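Local structure of putative cell adhesion protein (Bacteroides eggerthii, 4GPV) at residues Asn49-Leu54 and Ala90-Leu95; Lys85-Ala90 and Ser134-Val139. The protein is a putative cell adhesion protein of the FimA-like major fimbrial subunit family and probably serves as a building block of a pilus. One frame throughout, in Å; residues are numbered along the deposited sequence.

Contact 1 (Asn49-Leu54 and Ala90-Leu95)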
ATOM      1  N   ASN A  49     -15.523   1.180   9.801  1.00 21.97           N
ATOM      2  CA  ASN A  49     -16.441   0.051   9.772  1.00 22.01           C
ATOM      3  C   ASN A  49     -15.637  -1.229   9.643  1.00 23.23           C
ATOM      4  O   ASN A  49     -14.424  -1.181   9.345  1.00 21.38           O
ATOM      5  CB  ASN A  49     -17.415   0.181   8.597  1.00 25.12           C
ATOM      6  CG  ASN A  49     -16.701   0.365   7.283  1.00 26.37           C
ATOM      7  OD1 ASN A  49     -16.045  -0.565   6.769  1.00 24.27           O
ATOM      8  ND2 ASN A  49     -16.758   1.593   6.764  1.00 24.46           N
ATOM      9  N   TYR A  50     -16.282  -2.364   9.885  1.00 21.54           N
ATOM     10  CA  TYR A  50     -15.570  -3.639   9.715  1.00 20.78           C
ATOM     11  C   TYR A  50     -16.574  -4.771   9.508  1.00 22.57           C
ATOM     12  O   TYR A  50     -17.760  -4.603   9.768  1.00 22.98           O
ATOM     13  CB  TYR A  50     -14.641  -3.933  10.920  1.00 21.14           C
ATOM     14  CG  TYR A  50     -15.353  -4.023  12.259  1.00 23.70           C
ATOM     15  CD1 TYR A  50     -15.579  -2.889  13.027  1.00 25.59           C
ATOM     16  CD2 TYR A  50     -15.812  -5.249  12.749  1.00 24.16           C
ATOM     17  CE1 TYR A  50     -16.244  -2.963  14.253  1.00 23.44           C
ATOM     18  CE2 TYR A  50     -16.476  -5.335  13.976  1.00 25.91           C
ATOM     19  CZ  TYR A  50     -16.672  -4.188  14.732  1.00 29.95           C
ATOM     20  OH  TYR A  50     -17.306  -4.237  15.946  1.00 29.37           O
ATOM     21  N   LEU A  51     -16.082  -5.904   9.038  1.00 18.17           N
ATOM     22  CA  LEU A  51     -16.853  -7.130   8.862  1.00 19.34           C
ATOM     23  C   LEU A  51     -16.200  -8.229   9.681  1.00 21.20           C
ATOM     24  O   LEU A  51     -14.974  -8.344   9.688  1.00 19.54           O
ATOM     25  CB  LEU A  51     -16.954  -7.575   7.381  1.00 20.34           C
ATOM     26  CG  LEU A  51     -17.523  -6.555   6.368  1.00 24.36           C
ATOM     27  CD1 LEU A  51     -17.260  -7.016   4.921  1.00 22.72           C
ATOM     28  CD2 LEU A  51     -19.016  -6.372   6.576  1.00 28.39           C
ATOM     29  N   VAL A  52     -17.006  -9.065  10.312  1.00 19.66           N
ATOM     30  CA  VAL A  52     -16.505 -10.233  11.056  1.00 18.48           C
ATOM     31  C   VAL A  52     -17.119 -11.484  10.402  1.00 23.30           C
ATOM     32  O   VAL A  52     -18.347 -11.592  10.279  1.00 24.00           O
ATOM     33  CB  VAL A  52     -16.778 -10.227  12.599  1.00 22.46           C
ATOM     34  CG1 VAL A  52     -16.134 -11.435  13.298  1.00 22.48           C
ATOM     35  CG2 VAL A  52     -16.330  -8.925  13.263  1.00 21.74           C
ATOM     36  N   PHE A  53     -16.258 -12.406   9.977  1.00 20.78           N
ATOM     37  CA  PHE A  53     -16.662 -13.680   9.396  1.00 20.42           C
ATOM     38  C   PHE A  53     -16.305 -14.784  10.372  1.00 23.69           C
ATOM     39  O   PHE A  53     -15.175 -14.822  10.861  1.00 22.98           O
ATOM     40  CB  PHE A  53     -15.974 -13.937   8.039  1.00 22.34           C
ATOM     41  CG  PHE A  53     -16.120 -12.819   7.038  1.00 24.49           C
ATOM     42  CD1 PHE A  53     -15.288 -11.701   7.095  1.00 27.26           C
ATOM     43  CD2 PHE A  53     -17.065 -12.895   6.023  1.00 27.99           C
ATOM     44  CE1 PHE A  53     -15.426 -10.654   6.177  1.00 28.03           C
ATOM     45  CE2 PHE A  53     -17.210 -11.845   5.103  1.00 31.30           C
ATOM     46  CZ  PHE A  53     -16.394 -10.733   5.188  1.00 29.44           C
ATOM     47  N   LEU A  54     -17.255 -15.678  10.654  1.00 21.81           N
ATOM     48  CA  LEU A  54     -17.004 -16.789  11.552  1.00 21.99           C
ATOM     49  C   LEU A  54     -17.139 -18.081  10.778  1.00 25.18           C
ATOM     50  O   LEU A  54     -18.117 -18.239  10.055  1.00 24.81           O
ATOM     51  CB  LEU A  54     -17.976 -16.786  12.747  1.00 22.58           C
ATOM     52  CG  LEU A  54     -17.920 -15.576  13.682  1.00 27.41           C
ATOM     53  CD1 LEU A  54     -19.092 -15.624  14.702  1.00 28.23           C
ATOM     54  CD2 LEU A  54     -16.614 -15.520  14.411  1.00 26.13           C
ATOM     55  N   ALA A  90     -11.402  -4.531   8.015  1.00 18.17           N
ATOM     56  CA  ALA A  90     -11.887  -3.185   8.347  1.00 20.11           C
ATOM     57  C   ALA A  90     -11.800  -2.267   7.141  1.00 20.61           C
ATOM     58  O   ALA A  90     -10.884  -2.396   6.310  1.00 19.21           O
ATOM     59  CB  ALA A  90     -11.034  -2.596   9.474  1.00 21.59           C
ATOM     60  N   ASN A  91     -12.725  -1.314   7.077  1.00 19.63           N
ATOM     61  CA  ASN A  91     -12.738  -0.163   6.183  1.00 19.16           C
ATOM     62  C   ASN A  91     -12.979  -0.487   4.723  1.00 22.29           C
ATOM     63  O   ASN A  91     -12.606   0.301   3.862  1.00 21.07           O
ATOM     64  CB  ASN A  91     -11.447   0.664   6.384  1.00 19.31           C
ATOM     65  CG  ASN A  91     -11.383   1.299   7.749  1.00 23.06           C
ATOM     66  OD1 ASN A  91     -12.411   1.551   8.385  1.00 23.44           O
ATOM     67  ND2 ASN A  91     -10.183   1.651   8.210  1.00 21.11           N
ATOM     68  N   THR A  92     -13.747  -1.548   4.436  1.00 19.68           N
ATOM     69  CA  THR A  92     -14.135  -1.816   3.043  1.00 20.46           C
ATOM     70  C   THR A  92     -15.619  -1.417   2.818  1.00 24.45           C
ATOM     71  O   THR A  92     -16.133  -1.592   1.719  1.00 25.88           O
ATOM     72  CB  THR A  92     -13.891  -3.256   2.616  1.00 23.62           C
ATOM     73  OG1 THR A  92     -14.748  -4.163   3.352  1.00 21.96           O
ATOM     74  CG2 THR A  92     -12.402  -3.659   2.653  1.00 22.32           C
ATOM     75  N   GLY A  93     -16.274  -0.918   3.848  1.00 23.27           N
ATOM     76  CA  GLY A  93     -17.666  -0.460   3.785  1.00 24.29           C
ATOM     77  C   GLY A  93     -18.710  -1.545   3.926  1.00 27.02           C
ATOM     78  O   GLY A  93     -18.407  -2.653   4.363  1.00 25.17           O
ATOM     79  N   ALA A  94     -19.988  -1.219   3.579  1.00 27.74           N
ATOM     80  CA  ALA A  94     -21.112  -2.149   3.706  1.00 28.30           C
ATOM     81  C   ALA A  94     -20.852  -3.486   3.036  1.00 29.57           C
ATOM     82  O   ALA A  94     -20.191  -3.548   1.994  1.00 29.00           O
ATOM     83  CB  ALA A  94     -22.384  -1.531   3.139  1.00 30.22           C
ATOM     84  N   LEU A  95     -21.408  -4.549   3.625  1.00 24.78           N
ATOM     85  CA  LEU A  95     -21.281  -5.896   3.094  1.00 24.04           C
ATOM     86  C   LEU A  95     -21.923  -6.011   1.695  1.00 29.09           C
ATOM     87  O   LEU A  95     -21.262  -6.481   0.772  1.00 27.62           O
ATOM     88  CB  LEU A  95     -21.908  -6.919   4.073  1.00 24.66           C
ATOM     89  CG  LEU A  95     -21.915  -8.402   3.622  1.00 27.76           C
ATOM     90  CD1 LEU A  95     -20.494  -8.976   3.516  1.00 26.28           C
ATOM     91  CD2 LEU A  95     -22.787  -9.269   4.541  1.00 28.45           C
TER
HETATM   92  O   HOH W   1     -17.113  -3.070   6.591  1.00 20.88           O
HETATM   93  O   HOH W   2     -14.884   2.420   4.514  1.00 24.36           O
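At the end of an antiparallel beta ladder, where strand 83-90 gives way to a loop, Asn49 and Tyr50 meet Ala90 to Gly93. Tyr50 and Ala90 form a non-hydrogen-bonded pair, their CB atoms 4.1 Å apart on one face of the sheet. Just past it Asn91 N gives a hydrogen bond to Asn49 O (2.8 Å).

The loop then turns about the side chain of Asn49. With CG lodged between backbone N and carbonyl carbon (chi1 54°), the amide is carried to the loop backbone, and Asn49 OD1 accepts a hydrogen bond from Gly93 N at 3.0 Å. A bridging water lies 2.7 Å from Asn49 OD1 and also reaches Gly93 O, while Asn49 ND2 donates to a second water. Asn91 holds the turn from its own side: its OD1 bonds Asn48 N and receives only a weak bond from Asn49 N, and its ND2 reaches the carbonyls of Val46 and Leu131.

Farther along, the loop folds back over Leu51, whose side chain crosses that of Leu95 at about a right angle. Leu51 CD2 rests on Leu95 CB at 3.9 Å, and Leu51 CD1 meets Leu95 CD1 at 4.0 Å.

Contact 2 (Lys85-Ala90 and Ser134-Val139)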
ATOM      1  N   LYS A  85     -12.879 -20.235  13.638  1.00 22.99           N
ATOM      2  CA  LYS A  85     -12.025 -19.138  13.167  1.00 22.33           C
ATOM      3  C   LYS A  85     -12.815 -17.885  12.975  1.00 24.14           C
ATOM      4  O   LYS A  85     -13.941 -17.945  12.474  1.00 23.99           O
ATOM      5  CB  LYS A  85     -11.381 -19.517  11.820  1.00 25.58           C
ATOM      6  CG  LYS A  85     -10.187 -20.467  11.892  1.00 45.51           C
ATOM      7  CD  LYS A  85      -8.875 -19.774  12.288  1.00 54.02           C
ATOM      8  CE  LYS A  85      -8.206 -18.999  11.186  1.00 61.13           C
ATOM      9  NZ  LYS A  85      -7.028 -18.269  11.706  1.00 68.23           N
ATOM     10  N   ALA A  86     -12.213 -16.738  13.338  1.00 22.57           N
ATOM     11  CA  ALA A  86     -12.802 -15.415  13.125  1.00 22.27           C
ATOM     12  C   ALA A  86     -11.857 -14.613  12.253  1.00 24.44           C
ATOM     13  O   ALA A  86     -10.648 -14.608  12.507  1.00 23.52           O
ATOM     14  CB  ALA A  86     -13.035 -14.717  14.469  1.00 23.76           C
ATOM     15  N   TYR A  87     -12.371 -14.055  11.150  1.00 19.42           N
ATOM     16  CA  TYR A  87     -11.630 -13.173  10.261  1.00 18.28           C
ATOM     17  C   TYR A  87     -12.273 -11.823  10.323  1.00 20.90           C
ATOM     18  O   TYR A  87     -13.520 -11.720  10.370  1.00 19.37           O
ATOM     19  CB  TYR A  87     -11.673 -13.709   8.838  1.00 20.19           C
ATOM     20  CG  TYR A  87     -10.900 -14.987   8.609  1.00 21.86           C
ATOM     21  CD1 TYR A  87     -11.471 -16.227   8.872  1.00 23.97           C
ATOM     22  CD2 TYR A  87      -9.665 -14.967   7.976  1.00 22.70           C
ATOM     23  CE1 TYR A  87     -10.767 -17.410   8.639  1.00 25.57           C
ATOM     24  CE2 TYR A  87      -8.972 -16.144   7.696  1.00 23.94           C
ATOM     25  CZ  TYR A  87      -9.526 -17.364   8.031  1.00 29.81           C
ATOM     26  OH  TYR A  87      -8.840 -18.521   7.749  1.00 30.16           O
ATOM     27  N   VAL A  88     -11.438 -10.777  10.330  1.00 17.98           N
ATOM     28  CA  VAL A  88     -11.944  -9.390  10.397  1.00 18.40           C
ATOM     29  C   VAL A  88     -11.317  -8.587   9.261  1.00 20.89           C
ATOM     30  O   VAL A  88     -10.099  -8.641   9.058  1.00 19.55           O
ATOM     31  CB  VAL A  88     -11.667  -8.711  11.780  1.00 22.93           C
ATOM     32  CG1 VAL A  88     -12.127  -7.251  11.790  1.00 22.95           C
ATOM     33  CG2 VAL A  88     -12.334  -9.479  12.927  1.00 23.43           C
ATOM     34  N   VAL A  89     -12.138  -7.828   8.555  1.00 17.51           N
ATOM     35  CA  VAL A  89     -11.679  -6.906   7.528  1.00 18.23           C
ATOM     36  C   VAL A  89     -12.249  -5.551   7.900  1.00 21.25           C
ATOM     37  O   VAL A  89     -13.454  -5.444   8.074  1.00 20.22           O
ATOM     38  CB  VAL A  89     -12.051  -7.321   6.074  1.00 23.24           C
ATOM     39  CG1 VAL A  89     -11.556  -6.274   5.076  1.00 23.93           C
ATOM     40  CG2 VAL A  89     -11.480  -8.697   5.712  1.00 23.29           C
ATOM     41  N   ALA A  90     -11.402  -4.531   8.015  1.00 18.17           N
ATOM     42  CA  ALA A  90     -11.887  -3.185   8.347  1.00 20.11           C
ATOM     43  C   ALA A  90     -11.800  -2.267   7.141  1.00 20.61           C
ATOM     44  O   ALA A  90     -10.884  -2.396   6.310  1.00 19.21           O
ATOM     45  CB  ALA A  90     -11.034  -2.596   9.474  1.00 21.59           C
ATOM     46  N   SER A 134      -6.776  -6.006   8.123  1.00 18.21           N
ATOM     47  CA  SER A 134      -7.360  -7.323   8.258  1.00 16.44           C
ATOM     48  C   SER A 134      -6.613  -8.115   9.317  1.00 21.17           C
ATOM     49  O   SER A 134      -5.475  -7.808   9.669  1.00 19.97           O
ATOM     50  CB  SER A 134      -7.385  -8.053   6.913  1.00 20.07           C
ATOM     51  OG  SER A 134      -6.066  -8.446   6.546  1.00 24.47           O
ATOM     52  N   GLY A 135      -7.269  -9.122   9.836  1.00 20.01           N
ATOM     53  CA  GLY A 135      -6.680  -9.984  10.852  1.00 20.39           C
ATOM     54  C   GLY A 135      -7.528 -11.203  11.070  1.00 21.85           C
ATOM     55  O   GLY A 135      -8.647 -11.279  10.568  1.00 20.13           O
ATOM     56  N   GLU A 136      -7.004 -12.187  11.835  1.00 20.71           N
ATOM     57  CA  GLU A 136      -7.787 -13.402  12.067  1.00 21.76           C
ATOM     58  C   GLU A 136      -7.387 -14.017  13.390  1.00 24.46           C
ATOM     59  O   GLU A 136      -6.264 -13.804  13.849  1.00 23.39           O
ATOM     60  CB  GLU A 136      -7.575 -14.430  10.919  1.00 24.65           C
ATOM     61  CG  GLU A 136      -6.164 -15.003  10.847  1.00 29.18           C
ATOM     62  CD  GLU A 136      -5.811 -15.741   9.575  1.00 51.81           C
ATOM     63  OE1 GLU A 136      -5.533 -15.066   8.559  1.00 45.24           O
ATOM     64  OE2 GLU A 136      -5.751 -16.991   9.606  1.00 54.39           O
ATOM     65  N   SER A 137      -8.267 -14.839  13.955  1.00 21.59           N
ATOM     66  CA  SER A 137      -7.969 -15.494  15.224  1.00 23.57           C
ATOM     67  C   SER A 137      -8.715 -16.795  15.343  1.00 27.21           C
ATOM     68  O   SER A 137      -9.803 -16.950  14.767  1.00 26.20           O
ATOM     69  CB  SER A 137      -8.360 -14.566  16.378  1.00 29.72           C
ATOM     70  OG  SER A 137      -8.232 -15.184  17.650  1.00 42.68           O
ATOM     71  N   GLU A 138      -8.156 -17.718  16.143  1.00 25.60           N
ATOM     72  CA  GLU A 138      -8.835 -18.952  16.510  1.00 26.32           C
ATOM     73  C   GLU A 138      -9.961 -18.609  17.518  1.00 29.36           C
ATOM     74  O   GLU A 138      -9.830 -17.645  18.286  1.00 29.23           O
ATOM     75  CB  GLU A 138      -7.835 -19.968  17.118  1.00 28.65           C
ATOM     76  CG  GLU A 138      -8.386 -21.390  17.114  1.00 46.21           C
ATOM     77  CD  GLU A 138      -7.509 -22.489  17.691  1.00 74.90           C
ATOM     78  OE1 GLU A 138      -6.487 -22.173  18.345  1.00 69.78           O
ATOM     79  OE2 GLU A 138      -7.870 -23.675  17.514  1.00 71.42           O
ATOM     80  N   VAL A 139     -11.059 -19.344  17.466  1.00 25.15           N
ATOM     81  CA  VAL A 139     -12.198 -19.196  18.383  1.00 24.82           C
ATOM     82  C   VAL A 139     -12.149 -20.385  19.343  1.00 31.36           C
ATOM     83  O   VAL A 139     -12.128 -21.521  18.872  1.00 31.73           O
ATOM     84  CB  VAL A 139     -13.541 -19.112  17.627  1.00 28.17           C
ATOM     85  CG1 VAL A 139     -14.715 -19.074  18.599  1.00 28.15           C
ATOM     86  CG2 VAL A 139     -13.558 -17.888  16.711  1.00 26.62           C
TER
HETATM   87  O   HOH W   3      -6.141 -18.574   7.352  1.00 42.52           O
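Strands 83-90 and 133-138 are antiparallel neighbours in the large mixed sheet, and between Lys85-Ala90 and Ser134-Glu138 their axes run 4.7 Å apart at 166°. Two hydrogen-bonded pairs, Ala86 with Ser137 and Val88 with Gly135, each contribute two backbone bonds. Ala86 N bonds to Ser137 O (2.8 Å).

Glu136 shares a face with Lys85 and Tyr87 and touches both. Glu136 CB makes an off-centre CH-pi contact with the Tyr87 ring, 4.1 Å from its centroid, approaching obliquely. From there CG is placed between the backbone N and carbonyl carbon (chi1 67°), and the extended chain runs beside the tyrosine in the same direction; Glu136 CG itself comes within 3.5 Å of Lys85 NZ. Glu136 CD passes 3.7 Å from Tyr87 CE2, with the carboxylate plane turned 49° from the ring, and Glu136 OE1 lies against that same ring carbon. OE2 accepts the salt bridge from Lys85 NZ through its anti lone pair. Lys85 reaches it by bending at chi2 and chi3, which turns its chain across the neighbouring strand.

Tyr87 OH has its own partner in Glu106, at the start of helix 106-111, and Phe195 meets the ring edge-to-face. Just past the end of its strand, Val139 leans toward the neighbouring strand, its CG2 3.9 Å from Ala86 CB. A water joins the two tips of the tyrosine-glutamate pair, donating to Tyr87 OH at 2.7 Å and to Glu136 OE2 at 2.8 Å.

How the contacts relate
Strand 83-90 is the middle member of three in one sheet: strand 50-56 lies along one edge and strand 133-138 along the other, so contacts 1 and 2 are successive steps across it, their centres about 11 Å apart. Ala90 belongs to both. Contact 1 marks where the strand ends and its loop begins, whereas contact 2 follows the strand itself. The two are tied directly by probable backbone hydrogen bonds, Leu51 N to Val89 O and Phe53 N to Tyr87 O, each 2.8 Å long. Side chains add to this where Leu54 CD2 packs on Ala86 CB at 3.7 Å.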